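Local coordinates for protein mevalonate 3-kinase (Thermoplasma acidophilum, PDB 4RKS) that phosphorylates (R)-mevalonate on its 3-hydroxyl with ATP, giving mevalonate 3-phosphate in an alternative isoprenoid pathway of extremely acidophilic archaea, at residues 146-151 with 178-183; 285-290 with 305-310. One frame throughout, in Å; residues are numbered along the deposited sequence.

Contact 1: 146-151 with 178-183; sequences DPHDVE and HAYTEK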
ATOM      1  N   ASP A 146       2.556 -11.835  17.547  1.00 20.79           N
ATOM      2  CA  ASP A 146       2.956 -10.445  17.352  1.00 18.29           C
ATOM      3  C   ASP A 146       2.759 -10.049  15.887  1.00 21.15           C
ATOM      4  O   ASP A 146       3.426 -10.575  15.009  1.00 20.12           O
ATOM      5  CB  ASP A 146       4.415 -10.258  17.777  1.00 18.54           C
ATOM      6  CG  ASP A 146       4.836  -8.804  17.817  1.00 26.43           C
ATOM      7  OD1 ASP A 146       4.132  -7.947  17.248  1.00 31.11           O
ATOM      8  OD2 ASP A 146       5.888  -8.507  18.405  1.00 31.11           O
ATOM      9  N   PRO A 147       1.836  -9.110  15.614  1.00 23.44           N
ATOM     10  CA  PRO A 147       1.624  -8.714  14.218  1.00 20.55           C
ATOM     11  C   PRO A 147       2.856  -8.053  13.590  1.00 23.39           C
ATOM     12  O   PRO A 147       3.023  -8.150  12.367  1.00 19.60           O
ATOM     13  CB  PRO A 147       0.446  -7.725  14.292  1.00 23.04           C
ATOM     14  CG  PRO A 147       0.350  -7.292  15.738  1.00 23.30           C
ATOM     15  CD  PRO A 147       0.965  -8.395  16.561  1.00 21.38           C
ATOM     16  N   HIS A 148       3.698  -7.406  14.392  1.00 17.54           N
ATOM     17  CA  HIS A 148       4.945  -6.847  13.869  1.00 22.90           C
ATOM     18  C   HIS A 148       5.916  -7.951  13.425  1.00 27.90           C
ATOM     19  O   HIS A 148       6.679  -7.753  12.480  1.00 26.70           O
ATOM     20  CB  HIS A 148       5.617  -5.944  14.902  1.00 21.80           C
ATOM     21  CG  HIS A 148       4.785  -4.768  15.294  1.00 27.09           C
ATOM     22  ND1 HIS A 148       4.746  -3.604  14.552  1.00 27.95           N
ATOM     23  CD2 HIS A 148       3.958  -4.574  16.346  1.00 22.40           C
ATOM     24  CE1 HIS A 148       3.927  -2.744  15.134  1.00 23.74           C
ATOM     25  NE2 HIS A 148       3.431  -3.308  16.222  1.00 23.75           N
ATOM     26  N   ASP A 149       5.875  -9.102  14.101  1.00 24.94           N
ATOM     27  CA  ASP A 149       6.628 -10.292  13.674  1.00 30.10           C
ATOM     28  C   ASP A 149       6.034 -10.901  12.408  1.00 25.12           C
ATOM     29  O   ASP A 149       6.768 -11.244  11.488  1.00 23.84           O
ATOM     30  CB  ASP A 149       6.655 -11.375  14.764  1.00 30.52           C
ATOM     31  CG  ASP A 149       7.650 -11.081  15.878  1.00 47.62           C
ATOM     32  OD1 ASP A 149       8.623 -10.338  15.638  1.00 55.48           O
ATOM     33  OD2 ASP A 149       7.463 -11.613  16.994  1.00 48.99           O
ATOM     34  N   VAL A 150       4.715 -11.070  12.383  1.00 17.91           N
ATOM     35  CA  VAL A 150       4.046 -11.635  11.196  1.00 22.00           C
ATOM     36  C   VAL A 150       4.348 -10.758   9.971  1.00 22.80           C
ATOM     37  O   VAL A 150       4.643 -11.265   8.876  1.00 18.35           O
ATOM     38  CB  VAL A 150       2.504 -11.765  11.390  1.00 24.66           C
ATOM     39  CG1 VAL A 150       1.802 -12.130  10.068  1.00 21.57           C
ATOM     40  CG2 VAL A 150       2.176 -12.784  12.441  1.00 17.84           C
ATOM     41  N   GLU A 151       4.324  -9.443  10.180  1.00 21.48           N
ATOM     42  CA  GLU A 151       4.629  -8.486   9.124  1.00 21.01           C
ATOM     43  C   GLU A 151       5.963  -8.766   8.430  1.00 26.73           C
ATOM     44  O   GLU A 151       6.058  -8.642   7.215  1.00 26.19           O
ATOM     45  CB  GLU A 151       4.664  -7.062   9.667  1.00 19.63           C
ATOM     46  CG  GLU A 151       4.862  -6.025   8.558  1.00 20.43           C
ATOM     47  CD  GLU A 151       5.005  -4.608   9.093  1.00 25.78           C
ATOM     48  OE1 GLU A 151       4.360  -4.288  10.112  1.00 25.18           O
ATOM     49  OE2 GLU A 151       5.772  -3.818   8.505  1.00 27.13           O
ATOM     50  N   HIS A 178      16.429  -4.277   9.488  1.00 27.94           N
ATOM     51  CA  HIS A 178      15.266  -4.430  10.338  1.00 29.77           C
ATOM     52  C   HIS A 178      14.263  -3.334  10.027  1.00 32.08           C
ATOM     53  O   HIS A 178      14.633  -2.170   9.900  1.00 28.02           O
ATOM     54  CB  HIS A 178      15.673  -4.396  11.811  1.00 31.16           C
ATOM     55  CG  HIS A 178      16.652  -5.472  12.177  1.00 40.12           C
ATOM     56  ND1 HIS A 178      18.008  -5.244  12.281  1.00 45.96           N
ATOM     57  CD2 HIS A 178      16.473  -6.791  12.428  1.00 42.91           C
ATOM     58  CE1 HIS A 178      18.619  -6.372  12.597  1.00 42.68           C
ATOM     59  NE2 HIS A 178      17.711  -7.326  12.691  1.00 43.39           N
ATOM     60  N   ALA A 179      12.996  -3.716   9.896  1.00 19.02           N
ATOM     61  CA  ALA A 179      11.931  -2.758   9.597  1.00 21.61           C
ATOM     62  C   ALA A 179      10.785  -2.912  10.589  1.00 24.89           C
ATOM     63  O   ALA A 179      10.461  -4.029  11.047  1.00 21.05           O
ATOM     64  CB  ALA A 179      11.432  -2.925   8.163  1.00 20.37           C
ATOM     65  N   TYR A 180      10.168  -1.786  10.926  1.00 18.60           N
ATOM     66  CA  TYR A 180       9.111  -1.784  11.922  1.00 18.16           C
ATOM     67  C   TYR A 180       8.021  -0.745  11.600  1.00 22.72           C
ATOM     68  O   TYR A 180       8.307   0.441  11.445  1.00 21.85           O
ATOM     69  CB  TYR A 180       9.720  -1.534  13.313  1.00 29.65           C
ATOM     70  CG  TYR A 180       8.713  -1.616  14.439  1.00 28.99           C
ATOM     71  CD1 TYR A 180       7.994  -0.494  14.839  1.00 28.94           C
ATOM     72  CD2 TYR A 180       8.467  -2.824  15.089  1.00 26.15           C
ATOM     73  CE1 TYR A 180       7.057  -0.568  15.864  1.00 33.06           C
ATOM     74  CE2 TYR A 180       7.536  -2.909  16.119  1.00 25.51           C
ATOM     75  CZ  TYR A 180       6.833  -1.781  16.500  1.00 33.40           C
ATOM     76  OH  TYR A 180       5.909  -1.858  17.519  1.00 32.70           O
ATOM     77  N   THR A 181       6.767  -1.199  11.502  1.00 22.67           N
ATOM     78  CA  THR A 181       5.654  -0.323  11.112  1.00 18.99           C
ATOM     79  C   THR A 181       4.887   0.163  12.346  1.00 22.11           C
ATOM     80  O   THR A 181       4.488  -0.626  13.197  1.00 23.50           O
ATOM     81  CB  THR A 181       4.678  -1.017  10.152  1.00 24.62           C
ATOM     82  OG1 THR A 181       5.342  -1.316   8.918  1.00 26.26           O
ATOM     83  CG2 THR A 181       3.455  -0.122   9.868  1.00 19.18           C
ATOM     84  N   GLU A 182       4.688   1.470  12.421  1.00 20.19           N
ATOM     85  CA  GLU A 182       4.028   2.106  13.552  1.00 24.95           C
ATOM     86  C   GLU A 182       2.779   2.867  13.082  1.00 23.24           C
ATOM     87  O   GLU A 182       2.829   3.578  12.075  1.00 21.72           O
ATOM     88  CB  GLU A 182       5.018   3.063  14.254  1.00 25.79           C
ATOM     89  CG  GLU A 182       4.388   4.071  15.205  1.00 29.70           C
ATOM     90  CD  GLU A 182       5.388   5.079  15.796  1.00 32.66           C
ATOM     91  OE1 GLU A 182       6.504   5.265  15.248  1.00 27.33           O
ATOM     92  OE2 GLU A 182       5.033   5.700  16.820  1.00 36.48           O
ATOM     93  N   LYS A 183       1.674   2.730  13.815  1.00 25.46           N
ATOM     94  CA  LYS A 183       0.459   3.490  13.531  1.00 27.36           C
ATOM     95  C   LYS A 183       0.601   4.906  14.054  1.00 26.07           C
ATOM     96  O   LYS A 183       0.878   5.101  15.233  1.00 19.86           O
ATOM     97  CB  LYS A 183      -0.760   2.827  14.168  1.00 28.90           C
ATOM     98  CG  LYS A 183      -1.128   1.509  13.535  1.00 33.52           C
ATOM     99  CD  LYS A 183      -1.644   0.518  14.571  1.00 41.18           C
ATOM    100  CE  LYS A 183      -3.009   0.923  15.085  1.00 48.61           C
ATOM    101  NZ  LYS A 183      -3.611  -0.149  15.923  1.00 48.67           N
TER
HETATM  102  O   HOH W   1       8.135  -5.496  11.603  1.00 27.82           O

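Contact 2: 285-290 with 305-310; sequences KDYWNA and SENADR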
ATOM      1  N   LYS A 285      -4.768  27.902  -5.535  1.00 41.07           N
ATOM      2  CA  LYS A 285      -4.901  29.281  -5.075  1.00 39.13           C
ATOM      3  C   LYS A 285      -6.341  29.577  -4.655  1.00 37.79           C
ATOM      4  O   LYS A 285      -6.595  30.505  -3.891  1.00 39.89           O
ATOM      5  CB  LYS A 285      -4.445  30.243  -6.168  1.00 39.65           C
ATOM      6  CG  LYS A 285      -2.978  30.081  -6.551  1.00 44.79           C
ATOM      7  CD  LYS A 285      -2.617  30.981  -7.724  1.00 60.42           C
ATOM      8  CE  LYS A 285      -3.554  30.747  -8.907  1.00 70.41           C
ATOM      9  NZ  LYS A 285      -3.188  31.562 -10.103  1.00 75.64           N
ATOM     10  N   ASP A 286      -7.268  28.757  -5.145  1.00 36.17           N
ATOM     11  CA  ASP A 286      -8.695  28.906  -4.869  1.00 37.76           C
ATOM     12  C   ASP A 286      -9.118  28.094  -3.630  1.00 38.25           C
ATOM     13  O   ASP A 286      -9.723  28.631  -2.695  1.00 34.79           O
ATOM     14  CB  ASP A 286      -9.498  28.492  -6.115  1.00 40.07           C
ATOM     15  CG  ASP A 286     -11.006  28.626  -5.933  1.00 40.35           C
ATOM     16  OD1 ASP A 286     -11.448  29.299  -4.987  1.00 39.46           O
ATOM     17  OD2 ASP A 286     -11.750  28.052  -6.751  1.00 48.50           O
ATOM     18  N   TYR A 287      -8.806  26.799  -3.625  1.00 34.20           N
ATOM     19  CA  TYR A 287      -9.006  25.990  -2.434  1.00 28.65           C
ATOM     20  C   TYR A 287      -7.861  24.991  -2.285  1.00 31.31           C
ATOM     21  O   TYR A 287      -7.190  24.664  -3.256  1.00 30.93           O
ATOM     22  CB  TYR A 287     -10.361  25.281  -2.468  1.00 27.40           C
ATOM     23  CG  TYR A 287     -10.618  24.343  -3.636  1.00 28.25           C
ATOM     24  CD1 TYR A 287     -11.138  24.819  -4.837  1.00 35.74           C
ATOM     25  CD2 TYR A 287     -10.382  22.971  -3.519  1.00 31.70           C
ATOM     26  CE1 TYR A 287     -11.394  23.958  -5.898  1.00 31.64           C
ATOM     27  CE2 TYR A 287     -10.634  22.106  -4.569  1.00 34.05           C
ATOM     28  CZ  TYR A 287     -11.137  22.603  -5.758  1.00 32.02           C
ATOM     29  OH  TYR A 287     -11.387  21.736  -6.802  1.00 30.40           O
ATOM     30  N   TRP A 288      -7.627  24.523  -1.063  1.00 30.16           N
ATOM     31  CA  TRP A 288      -6.471  23.672  -0.797  1.00 25.05           C
ATOM     32  C   TRP A 288      -6.545  22.325  -1.512  1.00 25.41           C
ATOM     33  O   TRP A 288      -7.592  21.668  -1.555  1.00 23.93           O
ATOM     34  CB  TRP A 288      -6.308  23.433   0.702  1.00 32.71           C
ATOM     35  CG  TRP A 288      -5.129  22.546   1.034  1.00 25.79           C
ATOM     36  CD1 TRP A 288      -3.823  22.934   1.199  1.00 27.68           C
ATOM     37  CD2 TRP A 288      -5.152  21.125   1.228  1.00 25.34           C
ATOM     38  NE1 TRP A 288      -3.032  21.832   1.489  1.00 27.90           N
ATOM     39  CE2 TRP A 288      -3.826  20.716   1.510  1.00 23.21           C
ATOM     40  CE3 TRP A 288      -6.164  20.157   1.190  1.00 27.02           C
ATOM     41  CZ2 TRP A 288      -3.497  19.385   1.766  1.00 25.49           C
ATOM     42  CZ3 TRP A 288      -5.830  18.836   1.436  1.00 24.69           C
ATOM     43  CH2 TRP A 288      -4.506  18.461   1.713  1.00 24.57           C
ATOM     44  N   ASN A 289      -5.422  21.926  -2.082  1.00 28.79           N
ATOM     45  CA  ASN A 289      -5.217  20.539  -2.465  1.00 24.72           C
ATOM     46  C   ASN A 289      -3.738  20.227  -2.393  1.00 29.96           C
ATOM     47  O   ASN A 289      -2.910  21.136  -2.294  1.00 27.35           O
ATOM     48  CB  ASN A 289      -5.752  20.245  -3.865  1.00 26.08           C
ATOM     49  CG  ASN A 289      -4.867  20.806  -4.962  1.00 29.98           C
ATOM     50  OD1 ASN A 289      -3.791  20.273  -5.254  1.00 34.35           O
ATOM     51  ND2 ASN A 289      -5.317  21.892  -5.579  1.00 30.75           N
ATOM     52  N   ALA A 290      -3.429  18.934  -2.442  1.00 27.84           N
ATOM     53  CA  ALA A 290      -2.064  18.429  -2.574  1.00 29.19           C
ATOM     54  C   ALA A 290      -2.155  17.097  -3.296  1.00 26.85           C
ATOM     55  O   ALA A 290      -3.120  16.351  -3.083  1.00 25.59           O
ATOM     56  CB  ALA A 290      -1.399  18.266  -1.216  1.00 22.77           C
ATOM     57  N   SER A 305     -13.104  17.800   2.549  1.00 24.65           N
ATOM     58  CA  SER A 305     -14.337  17.116   2.189  1.00 31.43           C
ATOM     59  C   SER A 305     -15.330  18.062   1.508  1.00 31.60           C
ATOM     60  O   SER A 305     -16.002  17.676   0.547  1.00 31.33           O
ATOM     61  CB  SER A 305     -14.965  16.464   3.424  1.00 38.98           C
ATOM     62  OG  SER A 305     -14.357  15.202   3.673  1.00 51.82           O
ATOM     63  N   GLU A 306     -15.383  19.303   1.982  1.00 28.60           N
ATOM     64  CA  GLU A 306     -16.319  20.295   1.458  1.00 32.24           C
ATOM     65  C   GLU A 306     -16.069  20.613  -0.024  1.00 31.32           C
ATOM     66  O   GLU A 306     -16.970  21.062  -0.727  1.00 31.04           O
ATOM     67  CB  GLU A 306     -16.247  21.568   2.293  1.00 30.08           C
ATOM     68  CG  GLU A 306     -14.854  21.890   2.803  1.00 51.84           C
ATOM     69  CD  GLU A 306     -14.812  23.168   3.627  1.00 63.44           C
ATOM     70  OE1 GLU A 306     -15.650  24.066   3.381  1.00 71.39           O
ATOM     71  OE2 GLU A 306     -13.939  23.274   4.519  1.00 62.04           O
ATOM     72  N   ASN A 307     -14.852  20.346  -0.496  1.00 31.91           N
ATOM     73  CA  ASN A 307     -14.485  20.608  -1.888  1.00 25.89           C
ATOM     74  C   ASN A 307     -14.291  19.345  -2.741  1.00 26.38           C
ATOM     75  O   ASN A 307     -13.906  19.439  -3.910  1.00 30.34           O
ATOM     76  CB  ASN A 307     -13.215  21.453  -1.936  1.00 24.23           C
ATOM     77  CG  ASN A 307     -13.368  22.776  -1.214  1.00 34.46           C
ATOM     78  OD1 ASN A 307     -14.345  23.501  -1.418  1.00 35.51           O
ATOM     79  ND2 ASN A 307     -12.402  23.097  -0.356  1.00 30.05           N
ATOM     80  N   ALA A 308     -14.586  18.174  -2.176  1.00 22.04           N
ATOM     81  CA  ALA A 308     -14.326  16.907  -2.854  1.00 28.88           C
ATOM     82  C   ALA A 308     -15.213  16.681  -4.081  1.00 28.81           C
ATOM     83  O   ALA A 308     -14.716  16.253  -5.117  1.00 28.60           O
ATOM     84  CB  ALA A 308     -14.483  15.739  -1.882  1.00 26.11           C
ATOM     85  N   ASP A 309     -16.516  16.944  -3.970  1.00 28.48           N
ATOM     86  CA  ASP A 309     -17.410  16.766  -5.121  1.00 33.65           C
ATOM     87  C   ASP A 309     -17.065  17.741  -6.223  1.00 27.28           C
ATOM     88  O   ASP A 309     -17.126  17.401  -7.407  1.00 28.37           O
ATOM     89  CB  ASP A 309     -18.878  16.918  -4.720  1.00 39.07           C
ATOM     90  CG  ASP A 309     -19.417  15.673  -4.034  1.00 47.40           C
ATOM     91  OD1 ASP A 309     -19.055  14.557  -4.460  1.00 51.08           O
ATOM     92  OD2 ASP A 309     -20.188  15.809  -3.062  1.00 49.57           O
ATOM     93  N   ARG A 310     -16.685  18.953  -5.833  1.00 29.11           N
ATOM     94  CA  ARG A 310     -16.231  19.951  -6.795  1.00 26.85           C
ATOM     95  C   ARG A 310     -15.028  19.468  -7.609  1.00 31.50           C
ATOM     96  O   ARG A 310     -15.030  19.534  -8.842  1.00 28.40           O
ATOM     97  CB  ARG A 310     -15.875  21.236  -6.071  1.00 33.25           C
ATOM     98  CG  ARG A 310     -15.254  22.283  -6.948  1.00 31.73           C
ATOM     99  CD  ARG A 310     -15.375  23.625  -6.256  1.00 31.73           C
ATOM    100  NE  ARG A 310     -14.632  24.668  -6.948  1.00 32.36           N
ATOM    101  CZ  ARG A 310     -14.431  25.883  -6.454  1.00 38.29           C
ATOM    102  NH1 ARG A 310     -14.909  26.197  -5.253  1.00 36.09           N
ATOM    103  NH2 ARG A 310     -13.741  26.779  -7.154  1.00 37.43           N
TER
HETATM  104  O   HOH W   2      -9.744  21.652   0.058  1.00 23.49           O

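Contact 1: 146-151 with 178-183
The axes of helix 147-151 and strand 179-183 pass 8.8 Å apart with their N-to-C directions 132° from each other, and His148 and Tyr180 have the closest pair of CA atoms. Their rings form an offset stack, with centroids 4.2 Å apart and planes only 12° from parallel. Two torsions set this up: the tyrosine ring swings anti to its own nitrogen (chi1 -176°), while the imidazole stays beside the backbone N of His148. The displacement puts Tyr180 OH over the rim of one imidazole face, with Tyr180 CE2 3.4 Å from His148 CG. Thr181 O comes instead to the imidazole edge, in its plane, 2.9 Å from His148 CE1; the nearby ND1 has a poor angle for a hydrogen bond to that oxygen. Phe166 of helix 161-166 also stacks on His148, so the imidazole belongs to a larger aromatic group.

Within the N-terminal, decarboxylase-like domain of this GHMP kinase, helix 147-154 packs here against strand 179-185, which pairs antiparallel with strand 169-174. Deeper in the interface, the extended Glu151 side chain meets Thr181 at about a right angle. Thr181 OG1 donates to Glu151 OE2 over 2.6 Å, on the syn side and somewhat out of the carboxylate plane. That carboxylate oxygen is also salt-bridged to Arg155, and Thr181 OG1 is hydrogen-bonded to Thr172, which ties the buried polar pair to the neighbouring strand. The Thr181 side chain lies about 6 Å from that of the substrate-binding Arg163. At the start of the helix, Asp146 is the N-cap, its OD1 accepting from His148 N at 2.9 Å. A water molecule lies 2.8 Å from both His148 O and Ala179 O and can bridge the two backbones.

Contact 2: 285-290 with 305-310
Tyr287 and Arg310 are brought together by contrasting first torsions: chi1 of 59° places the tyrosine ring between its backbone N and carbonyl carbon, whereas the arginine CG lies anti to its N and the chain runs extended to NE. The guanidinium thereby reaches the CD1-CE1 side of the phenol, and Tyr287 CE1 sits over the rim of one guanidinium face, 3.5 Å from Arg310 NE. The two planes are inclined at 53°, so this is not a parallel stack. Farther back along the arginine chain, Arg310 CG approaches Tyr287 OH at 3.9 Å.

Asn307 takes the other side of the ring's long axis, where its CB is 3.6 Å from Tyr287 CD2 and 3.7 Å from Tyr287 CE2. The two side chains run past each other in opposite directions, the amide plane turned 39° from the ring, and Asn307 ND2 comes to 3.7 Å from Tyr287 CB.

In the fold, the contact joins the turn leading into strand 289-292 to the start of helix 308-312, within the C-terminal domain of this GHMP kinase. Between them runs strand 298-304, which pairs antiparallel with 289-292; its Val303 touches both Tyr287 and Ala308. Asn307 occupies the N-cap position of the helix, yet its side chain makes no capping bond. Its ND2 instead donates to a water at 3.1 Å, and that water donates to Trp288 O at 2.7 Å, bridging the Asn307 side chain to the Trp288 backbone. The carboxylate of Asp286 is paired with the Arg310 guanidinium as a salt bridge at the protein surface, but the modelled oxygen and nitrogen are too close, leaving its exact geometry doubtful.

The two contacts follow one another along the chain, the 146-151/178-183 pair closing before 285-290/305-310 opens. Their centres are 35 Å apart, their nearest atoms about 19 Å, and they lie on opposite sides of the chain's centre. Contact 1 belongs to the N-terminal domain and contact 2 to the C-terminal domain, yet successive strand pairings, which may span more than one sheet, connect them: 179-185 with 169-174, then 53-59, 321-327, 193-199, 298-304 and 289-292. Contact 1 is partly buried and the nearer to the substrate pocket, the side chain of Thr181 about 12 Å from bound mevalonate; contact 2 is a peripheral tie within the C-terminal domain, away from the known sites.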